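Local coordinates for protein homoaconitase large subunit (Methanocaldococcus jannaschii, PDB 4KP2) that forms the iron-sulfur large subunit of a hydro-lyase that converts (R)-homocitrate to homoisocitrate by way of cis-homoaconitate, at residues F81-T89 with T380-Q391; K218-C229 with V241-Y251. All coordinates share one frame; numbering follows the deposited sequence.

Contact 1 (F81-T89 with T380-Q391); sequences FDHNVPPNT and TPGCGPCLGAHQ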
loop_
_atom_site.group_PDB
_atom_site.type_symbol
_atom_site.label_atom_id
_atom_site.label_comp_id
_atom_site.label_asym_id
_atom_site.label_seq_id
_atom_site.Cartn_x
_atom_site.Cartn_y
_atom_site.Cartn_z
ATOM N N PHE A 81 -2.658 -12.755 7.850
ATOM C CA PHE A 81 -2.324 -12.372 6.483
ATOM C C PHE A 81 -1.382 -11.176 6.499
ATOM O O PHE A 81 -1.681 -10.155 7.120
ATOM C CB PHE A 81 -3.588 -12.021 5.693
ATOM C CG PHE A 81 -4.554 -13.164 5.541
ATOM C CD1 PHE A 81 -4.166 -14.467 5.814
ATOM C CD2 PHE A 81 -5.852 -12.934 5.119
ATOM C CE1 PHE A 81 -5.055 -15.514 5.674
ATOM C CE2 PHE A 81 -6.745 -13.977 4.975
ATOM C CZ PHE A 81 -6.348 -15.267 5.253
ATOM N N ASP A 82 -0.249 -11.296 5.815
ATOM C CA ASP A 82 0.746 -10.230 5.826
ATOM C C ASP A 82 1.610 -10.200 4.567
ATOM O O ASP A 82 2.034 -9.133 4.126
ATOM C CB ASP A 82 1.635 -10.347 7.065
ATOM C CG ASP A 82 2.443 -11.631 7.084
ATOM O OD1 ASP A 82 1.964 -12.646 6.537
ATOM O OD2 ASP A 82 3.558 -11.622 7.647
ATOM N N HIS A 83 1.871 -11.371 3.995
ATOM C CA HIS A 83 2.759 -11.477 2.843
ATOM C C HIS A 83 2.198 -10.805 1.592
ATOM O O HIS A 83 2.921 -10.114 0.873
ATOM C CB HIS A 83 3.081 -12.943 2.547
ATOM C CG HIS A 83 4.135 -13.521 3.438
ATOM N ND1 HIS A 83 4.045 -13.500 4.813
ATOM C CD2 HIS A 83 5.305 -14.137 3.146
ATOM C CE1 HIS A 83 5.113 -14.078 5.330
ATOM N NE2 HIS A 83 5.894 -14.474 4.341
ATOM N N ASN A 84 0.912 -11.016 1.333
ATOM C CA ASN A 84 0.283 -10.497 0.125
ATOM C C ASN A 84 -0.956 -9.664 0.427
ATOM O O ASN A 84 -2.057 -9.990 -0.018
ATOM C CB ASN A 84 -0.080 -11.648 -0.815
ATOM C CG ASN A 84 1.113 -12.519 -1.161
ATOM O OD1 ASN A 84 1.802 -12.280 -2.152
ATOM N ND2 ASN A 84 1.363 -13.536 -0.342
ATOM N N VAL A 85 -0.775 -8.586 1.184
ATOM C CA VAL A 85 -1.898 -7.740 1.572
ATOM C C VAL A 85 -1.732 -6.293 1.098
ATOM O O VAL A 85 -0.753 -5.629 1.439
ATOM C CB VAL A 85 -2.144 -7.790 3.098
ATOM C CG1 VAL A 85 -2.721 -9.140 3.489
ATOM C CG2 VAL A 85 -0.857 -7.516 3.865
ATOM N N PRO A 86 -2.683 -5.803 0.285
ATOM C CA PRO A 86 -3.836 -6.515 -0.282
ATOM C C PRO A 86 -3.399 -7.506 -1.360
ATOM O O PRO A 86 -2.267 -7.409 -1.833
ATOM C CB PRO A 86 -4.666 -5.386 -0.913
ATOM C CG PRO A 86 -4.178 -4.132 -0.273
ATOM C CD PRO A 86 -2.727 -4.367 -0.029
ATOM N N PRO A 87 -4.278 -8.458 -1.726
ATOM C CA PRO A 87 -3.986 -9.470 -2.749
ATOM C C PRO A 87 -3.406 -8.881 -4.032
ATOM O O PRO A 87 -3.985 -7.962 -4.611
ATOM C CB PRO A 87 -5.359 -10.079 -3.025
ATOM C CG PRO A 87 -6.060 -9.975 -1.724
ATOM C CD PRO A 87 -5.593 -8.687 -1.098
ATOM N N ASN A 88 -2.272 -9.420 -4.464
ATOM C CA ASN A 88 -1.558 -8.911 -5.630
ATOM C C ASN A 88 -1.866 -9.681 -6.910
ATOM O O ASN A 88 -1.884 -9.110 -7.998
ATOM C CB ASN A 88 -0.053 -8.913 -5.361
ATOM C CG ASN A 88 0.396 -10.137 -4.584
ATOM O OD1 ASN A 88 -0.388 -10.742 -3.854
ATOM N ND2 ASN A 88 1.662 -10.506 -4.734
ATOM N N THR A 89 -2.099 -10.982 -6.783
ATOM C CA THR A 89 -2.439 -11.800 -7.939
ATOM C C THR A 89 -3.724 -12.578 -7.697
ATOM O O THR A 89 -4.224 -12.638 -6.573
ATOM C CB THR A 89 -1.304 -12.779 -8.302
ATOM O OG1 THR A 89 -0.956 -13.561 -7.153
ATOM C CG2 THR A 89 -0.080 -12.019 -8.781
ATOM N N THR A 380 0.127 -1.071 3.289
ATOM C CA THR A 380 -0.545 -1.879 4.301
ATOM C C THR A 380 0.459 -2.658 5.147
ATOM O O THR A 380 1.350 -3.314 4.605
ATOM C CB THR A 380 -1.532 -2.864 3.643
ATOM O OG1 THR A 380 -2.593 -2.132 3.016
ATOM C CG2 THR A 380 -2.118 -3.820 4.668
ATOM N N PRO A 381 0.321 -2.573 6.482
ATOM C CA PRO A 381 1.184 -3.261 7.450
ATOM C C PRO A 381 1.392 -4.741 7.133
ATOM O O PRO A 381 0.535 -5.572 7.432
ATOM C CB PRO A 381 0.413 -3.108 8.761
ATOM C CG PRO A 381 -0.300 -1.815 8.612
ATOM C CD PRO A 381 -0.676 -1.717 7.153
ATOM N N GLY A 382 2.534 -5.051 6.531
ATOM C CA GLY A 382 2.887 -6.416 6.193
ATOM C C GLY A 382 4.366 -6.521 5.876
ATOM O O GLY A 382 5.184 -5.808 6.457
ATOM N N CYS A 383 4.712 -7.407 4.949
ATOM C CA CYS A 383 6.102 -7.578 4.543
ATOM C C CYS A 383 6.249 -7.598 3.024
ATOM O O CYS A 383 5.975 -8.607 2.373
ATOM C CB CYS A 383 6.694 -8.847 5.162
ATOM S SG CYS A 383 5.670 -10.333 4.986
ATOM N N GLY A 384 6.684 -6.473 2.466
ATOM C CA GLY A 384 6.874 -6.355 1.033
ATOM C C GLY A 384 7.720 -5.148 0.670
ATOM O O GLY A 384 7.653 -4.121 1.341
ATOM N N PRO A 385 8.518 -5.263 -0.403
ATOM C CA PRO A 385 8.621 -6.460 -1.243
ATOM C C PRO A 385 9.540 -7.527 -0.652
ATOM O O PRO A 385 10.687 -7.247 -0.303
ATOM C CB PRO A 385 9.212 -5.915 -2.544
ATOM C CG PRO A 385 10.032 -4.751 -2.114
ATOM C CD PRO A 385 9.311 -4.141 -0.939
ATOM N N CYS A 386 9.023 -8.747 -0.544
ATOM C CA CYS A 386 9.800 -9.874 -0.044
ATOM C C CYS A 386 9.497 -11.117 -0.868
ATOM O O CYS A 386 8.334 -11.492 -1.029
ATOM C CB CYS A 386 9.497 -10.128 1.433
ATOM S SG CYS A 386 9.988 -8.780 2.540
ATOM N N LEU A 387 10.550 -11.745 -1.388
ATOM C CA LEU A 387 10.427 -12.914 -2.261
ATOM C C LEU A 387 9.578 -12.611 -3.493
ATOM O O LEU A 387 8.918 -13.496 -4.034
ATOM C CB LEU A 387 9.845 -14.112 -1.502
ATOM C CG LEU A 387 10.479 -14.483 -0.161
ATOM C CD1 LEU A 387 9.870 -15.769 0.383
ATOM C CD2 LEU A 387 11.984 -14.615 -0.292
ATOM N N GLY A 388 9.603 -11.356 -3.930
ATOM C CA GLY A 388 8.783 -10.925 -5.047
ATOM C C GLY A 388 7.312 -10.937 -4.682
ATOM O O GLY A 388 6.493 -11.540 -5.376
ATOM N N ALA A 389 6.977 -10.261 -3.586
ATOM C CA ALA A 389 5.605 -10.219 -3.090
ATOM C C ALA A 389 4.763 -9.202 -3.851
ATOM O O ALA A 389 3.655 -8.866 -3.430
ATOM C CB ALA A 389 5.590 -9.906 -1.603
ATOM N N HIS A 390 5.304 -8.715 -4.965
ATOM C CA HIS A 390 4.622 -7.749 -5.819
ATOM C C HIS A 390 4.257 -6.473 -5.069
ATOM O O HIS A 390 3.118 -6.010 -5.120
ATOM C CB HIS A 390 3.383 -8.373 -6.464
ATOM C CG HIS A 390 3.686 -9.559 -7.325
ATOM N ND1 HIS A 390 2.784 -10.579 -7.536
ATOM C CD2 HIS A 390 4.794 -9.886 -8.032
ATOM C CE1 HIS A 390 3.323 -11.484 -8.333
ATOM N NE2 HIS A 390 4.542 -11.086 -8.650
ATOM N N GLN A 391 5.239 -5.913 -4.373
ATOM C CA GLN A 391 5.048 -4.668 -3.646
ATOM C C GLN A 391 5.899 -3.576 -4.284
ATOM O O GLN A 391 5.401 -2.769 -5.065
ATOM C CB GLN A 391 5.425 -4.847 -2.175
ATOM C CG GLN A 391 4.944 -3.729 -1.265
ATOM C CD GLN A 391 3.442 -3.763 -1.048
ATOM O OE1 GLN A 391 2.943 -4.509 -0.204
ATOM N NE2 GLN A 391 2.715 -2.954 -1.809
#
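The sulfur of Cys383 sits over one face of the His83 ring, 3.8 Å from SG to the ring centroid and 19° off the ring normal. A chi1 of 48° turns Cys383 SG back between its own backbone N and carbonyl carbon, which brings it against the ring and also within 3.6 Å of Asp82 OD2.

Polar links hold this group in place. His83 ND1 donates to Asp82 OD1 at 2.8 Å, with the carboxylate oxygen in the ring plane but the histidine above the carboxylate plane; this bond fixes the ring's rotation. Asp82 OD2 takes the N-H of Cys119, and the His83 ring stacks with that of His53. Between the backbones, Cys383 N donates to Asp82 O at 3.3 Å, and Gly382, lacking a side chain, suits this tight crossing. Asn88 ND2 donates to Asn84 OD1 at 3.1 Å, on a lone pair in the carbonyl plane, and lies 3.0 Å from His390 ND1. Thr380 OG1 bonds to Ile378 O of the second subunit.

Apolar packing is lighter. Val85 CG2 meets Thr380 CG2 at 4.0 Å, and Thr89 CG2 lies at the edge of the His390 ring, 3.4 Å from His390 ND1.

Cys383 and Cys386 are predicted [4Fe-4S] ligands. With Asp82 and His83 steadied by Cys119 and Asp54, the contact probably positions a cluster ligand where the two loops meet.

Contact 2 (K218-C229 with V241-Y251); sequences KNMDMDGRLTLC and VIEADEITYDY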
loop_
_atom_site.group_PDB
_atom_site.type_symbol
_atom_site.label_atom_id
_atom_site.label_comp_id
_atom_site.label_asym_id
_atom_site.label_seq_id
_atom_site.Cartn_x
_atom_site.Cartn_y
_atom_site.Cartn_z
ATOM N N LYS A 218 21.641 -8.087 27.435
ATOM C CA LYS A 218 20.950 -7.923 28.708
ATOM C C LYS A 218 20.341 -6.528 28.834
ATOM O O LYS A 218 19.312 -6.345 29.483
ATOM C CB LYS A 218 21.916 -8.179 29.868
ATOM C CG LYS A 218 21.269 -8.183 31.244
ATOM C CD LYS A 218 20.348 -9.379 31.421
ATOM C CE LYS A 218 19.786 -9.431 32.832
ATOM N NZ LYS A 218 18.952 -10.642 33.060
ATOM N N ASN A 219 20.983 -5.547 28.208
ATOM C CA ASN A 219 20.513 -4.166 28.262
ATOM C C ASN A 219 19.580 -3.811 27.109
ATOM O O ASN A 219 18.963 -2.745 27.105
ATOM C CB ASN A 219 21.694 -3.197 28.302
ATOM C CG ASN A 219 22.457 -3.265 29.609
ATOM O OD1 ASN A 219 21.869 -3.447 30.676
ATOM N ND2 ASN A 219 23.775 -3.125 29.532
ATOM N N MET A 220 19.484 -4.709 26.134
ATOM C CA MET A 220 18.601 -4.507 24.992
ATOM C C MET A 220 17.135 -4.529 25.396
ATOM O O MET A 220 16.738 -5.274 26.292
ATOM C CB MET A 220 18.826 -5.593 23.940
ATOM C CG MET A 220 19.905 -5.292 22.926
ATOM S SD MET A 220 19.840 -6.484 21.574
ATOM C CE MET A 220 21.221 -5.947 20.578
ATOM N N ASP A 221 16.332 -3.710 24.726
ATOM C CA ASP A 221 14.886 -3.815 24.837
ATOM C C ASP A 221 14.442 -4.948 23.924
ATOM O O ASP A 221 15.256 -5.513 23.195
ATOM C CB ASP A 221 14.210 -2.502 24.441
ATOM C CG ASP A 221 14.564 -2.061 23.033
ATOM O OD1 ASP A 221 15.638 -2.458 22.533
ATOM O OD2 ASP A 221 13.769 -1.309 22.430
ATOM N N MET A 222 13.158 -5.284 23.956
ATOM C CA MET A 222 12.659 -6.396 23.154
ATOM C C MET A 222 12.727 -6.115 21.654
ATOM O O MET A 222 12.780 -7.043 20.849
ATOM C CB MET A 222 11.238 -6.775 23.569
ATOM C CG MET A 222 11.168 -7.487 24.907
ATOM S SD MET A 222 12.067 -9.050 24.919
ATOM C CE MET A 222 11.145 -9.986 23.704
ATOM N N ASP A 223 12.737 -4.836 21.287
ATOM C CA ASP A 223 12.869 -4.445 19.886
ATOM C C ASP A 223 14.228 -4.862 19.337
ATOM O O ASP A 223 14.369 -5.151 18.149
ATOM C CB ASP A 223 12.676 -2.935 19.719
ATOM C CG ASP A 223 11.268 -2.485 20.064
ATOM O OD1 ASP A 223 10.355 -3.337 20.076
ATOM O OD2 ASP A 223 11.072 -1.277 20.318
ATOM N N GLY A 224 15.228 -4.892 20.213
ATOM C CA GLY A 224 16.564 -5.306 19.827
ATOM C C GLY A 224 16.724 -6.813 19.846
ATOM O O GLY A 224 17.387 -7.390 18.982
ATOM N N ARG A 225 16.110 -7.455 20.835
ATOM C CA ARG A 225 16.194 -8.904 20.975
ATOM C C ARG A 225 15.438 -9.619 19.860
ATOM O O ARG A 225 15.824 -10.709 19.435
ATOM C CB ARG A 225 15.669 -9.341 22.343
ATOM C CG ARG A 225 16.481 -8.798 23.504
ATOM C CD ARG A 225 15.953 -9.294 24.835
ATOM N NE ARG A 225 16.739 -8.776 25.949
ATOM C CZ ARG A 225 16.507 -9.067 27.224
ATOM N NH1 ARG A 225 15.507 -9.875 27.551
ATOM N NH2 ARG A 225 17.274 -8.550 28.174
ATOM N N LEU A 226 14.361 -8.997 19.391
ATOM C CA LEU A 226 13.598 -9.530 18.268
ATOM C C LEU A 226 14.440 -9.532 16.998
ATOM O O LEU A 226 14.344 -10.446 16.180
ATOM C CB LEU A 226 12.324 -8.713 18.046
ATOM C CG LEU A 226 11.010 -9.325 18.533
ATOM C CD1 LEU A 226 11.068 -9.638 20.019
ATOM C CD2 LEU A 226 9.846 -8.395 18.224
ATOM N N THR A 227 15.262 -8.501 16.842
ATOM C CA THR A 227 16.114 -8.365 15.667
ATOM C C THR A 227 17.212 -9.424 15.642
ATOM O O THR A 227 17.495 -10.017 14.600
ATOM C CB THR A 227 16.758 -6.967 15.605
ATOM O OG1 THR A 227 15.733 -5.967 15.586
ATOM C CG2 THR A 227 17.618 -6.828 14.359
ATOM N N LEU A 228 17.825 -9.659 16.798
ATOM C CA LEU A 228 18.914 -10.623 16.909
ATOM C C LEU A 228 18.457 -12.050 16.623
ATOM O O LEU A 228 19.161 -12.815 15.963
ATOM C CB LEU A 228 19.562 -10.548 18.294
ATOM C CG LEU A 228 20.868 -9.757 18.395
ATOM C CD1 LEU A 228 20.698 -8.350 17.843
ATOM C CD2 LEU A 228 21.358 -9.715 19.834
ATOM N N CYS A 229 17.276 -12.402 17.117
ATOM C CA CYS A 229 16.743 -13.746 16.928
ATOM C C CYS A 229 16.134 -13.928 15.543
ATOM O O CYS A 229 15.950 -15.052 15.081
ATOM C CB CYS A 229 15.707 -14.070 18.005
ATOM S SG CYS A 229 16.369 -14.108 19.685
ATOM N N VAL A 241 17.811 -17.940 20.268
ATOM C CA VAL A 241 17.106 -17.782 21.536
ATOM C C VAL A 241 17.842 -16.854 22.507
ATOM O O VAL A 241 19.071 -16.868 22.594
ATOM C CB VAL A 241 16.825 -19.156 22.198
ATOM C CG1 VAL A 241 18.120 -19.834 22.621
ATOM C CG2 VAL A 241 15.875 -19.005 23.379
ATOM N N ILE A 242 17.073 -16.034 23.219
ATOM C CA ILE A 242 17.621 -15.124 24.217
ATOM C C ILE A 242 16.955 -15.357 25.570
ATOM O O ILE A 242 15.731 -15.464 25.658
ATOM C CB ILE A 242 17.439 -13.651 23.797
ATOM C CG1 ILE A 242 18.303 -13.340 22.574
ATOM C CG2 ILE A 242 17.795 -12.711 24.937
ATOM C CD1 ILE A 242 18.238 -11.902 22.130
ATOM N N GLU A 243 17.771 -15.439 26.618
ATOM C CA GLU A 243 17.283 -15.672 27.972
ATOM C C GLU A 243 16.304 -14.589 28.415
ATOM O O GLU A 243 16.553 -13.397 28.227
ATOM C CB GLU A 243 18.460 -15.756 28.944
ATOM C CG GLU A 243 18.080 -16.113 30.370
ATOM C CD GLU A 243 19.290 -16.258 31.270
ATOM O OE1 GLU A 243 20.060 -17.224 31.083
ATOM O OE2 GLU A 243 19.476 -15.400 32.159
ATOM N N ALA A 244 15.190 -15.014 29.002
ATOM C CA ALA A 244 14.143 -14.095 29.429
ATOM C C ALA A 244 14.501 -13.403 30.740
ATOM O O ALA A 244 15.021 -14.028 31.663
ATOM C CB ALA A 244 12.819 -14.827 29.562
ATOM N N ASP A 245 14.215 -12.108 30.813
ATOM C CA ASP A 245 14.490 -11.334 32.016
ATOM C C ASP A 245 13.367 -10.341 32.287
ATOM O O ASP A 245 12.293 -10.434 31.696
ATOM C CB ASP A 245 15.824 -10.598 31.886
ATOM C CG ASP A 245 15.807 -9.552 30.790
ATOM O OD1 ASP A 245 15.012 -9.697 29.838
ATOM O OD2 ASP A 245 16.593 -8.585 30.880
ATOM N N GLU A 246 13.628 -9.390 33.178
ATOM C CA GLU A 246 12.632 -8.392 33.560
ATOM C C GLU A 246 12.176 -7.540 32.380
ATOM O O GLU A 246 11.020 -7.122 32.319
ATOM C CB GLU A 246 13.173 -7.494 34.674
ATOM C CG GLU A 246 12.560 -7.758 36.040
ATOM C CD GLU A 246 12.906 -9.131 36.585
ATOM O OE1 GLU A 246 13.962 -9.679 36.202
ATOM O OE2 GLU A 246 12.120 -9.661 37.400
ATOM N N ILE A 247 13.088 -7.285 31.449
ATOM C CA ILE A 247 12.769 -6.506 30.258
ATOM C C ILE A 247 11.748 -7.248 29.402
ATOM O O ILE A 247 10.867 -6.637 28.792
ATOM C CB ILE A 247 14.031 -6.207 29.428
ATOM C CG1 ILE A 247 15.060 -5.465 30.282
ATOM C CG2 ILE A 247 13.683 -5.394 28.189
ATOM C CD1 ILE A 247 16.307 -5.070 29.529
ATOM N N THR A 248 11.866 -8.571 29.374
ATOM C CA THR A 248 10.933 -9.407 28.630
ATOM C C THR A 248 9.535 -9.333 29.238
ATOM O O THR A 248 8.538 -9.270 28.518
ATOM C CB THR A 248 11.397 -10.878 28.594
ATOM O OG1 THR A 248 12.730 -10.949 28.074
ATOM C CG2 THR A 248 10.472 -11.713 27.721
ATOM N N TYR A 249 9.468 -9.333 30.567
ATOM C CA TYR A 249 8.186 -9.271 31.262
ATOM C C TYR A 249 7.532 -7.898 31.120
ATOM O O TYR A 249 6.306 -7.792 31.070
ATOM C CB TYR A 249 8.352 -9.623 32.741
ATOM C CG TYR A 249 8.951 -10.989 32.988
ATOM C CD1 TYR A 249 8.337 -12.135 32.503
ATOM C CD2 TYR A 249 10.122 -11.133 33.720
ATOM C CE1 TYR A 249 8.880 -13.387 32.730
ATOM C CE2 TYR A 249 10.673 -12.377 33.951
ATOM C CZ TYR A 249 10.048 -13.502 33.456
ATOM O OH TYR A 249 10.592 -14.745 33.686
ATOM N N ASP A 250 8.352 -6.854 31.055
ATOM C CA ASP A 250 7.848 -5.492 30.908
ATOM C C ASP A 250 7.153 -5.309 29.564
ATOM O O ASP A 250 6.180 -4.562 29.454
ATOM C CB ASP A 250 8.983 -4.476 31.056
ATOM C CG ASP A 250 9.552 -4.437 32.460
ATOM O OD1 ASP A 250 8.805 -4.738 33.415
ATOM O OD2 ASP A 250 10.746 -4.102 32.610
ATOM N N TYR A 251 7.660 -5.995 28.545
ATOM C CA TYR A 251 7.071 -5.949 27.215
ATOM C C TYR A 251 5.723 -6.658 27.198
ATOM O O TYR A 251 4.818 -6.278 26.455
ATOM C CB TYR A 251 8.016 -6.594 26.200
ATOM C CG TYR A 251 7.453 -6.696 24.800
ATOM C CD1 TYR A 251 7.490 -5.610 23.935
ATOM C CD2 TYR A 251 6.896 -7.884 24.339
ATOM C CE1 TYR A 251 6.979 -5.702 22.653
ATOM C CE2 TYR A 251 6.384 -7.983 23.062
ATOM C CZ TYR A 251 6.428 -6.891 22.222
ATOM O OH TYR A 251 5.919 -6.989 20.949
#
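Arg225 reaches from helix 222-229 to Asp245, the N-cap of helix 246-251, and the two form a salt bridge at the centre of the packed region. Its chain is extended from CG to NE, long enough to set the guanidinium beside the carboxylate, their planes 30° apart. Arg225 NH2 donates to Asp245 OD2 at 2.8 Å; the modelled NH1-OD1 separation is too short to be relied on. Asp245 suits its place doubly, since OD1 also accepts from Thr248 OG1 at 3.1 Å. Arg225 NE bonds to Val217 O, which helps to fix the group's rotation.

Around this buried charge the packing is apolar. Ile242 CD1 lies 3.6 Å from Arg225 CB, and Ile247 CD1 sits 3.3 Å from Lys218 O and Met220 O. In Met222, chi1 of -73° sets CG 3.5 Å from Tyr251 CB, and the chi2 bend carries SD toward Thr248.

The solvent side is looser: exposed Lys218 makes only a long salt bridge, 3.8 Å from Lys218 NZ to Asp245 OD2.

Segments 222-229 and 246-251 cross at -106°. Parallel strands 208-213 and 239-242, joined through helices 215-219 and 222-230, form a beta-alpha-beta unit whose last helix Arg225 ties to the N-cap of the following one.

Contact 1 and contact 2 lie on opposite sides of the chain's centre, their own centres 28 Å apart and their nearest atoms about 13 Å. Along the chain, 81-89 comes first, then both segments of contact 2, and 380-391 last. Contact 1 joins the loops that follow strands 77-80 and 377-378, which belong to two separate parallel five-stranded sheets, and it also meets the second subunit. Contact 2 is local and packs helices against the mixed sheet that contains strand 239-242. Contact 1 holds two predicted cluster ligands, whereas contact 2 approaches that site only through Cys229, whose side chain is about 9 Å from that of Cys323, another predicted ligand.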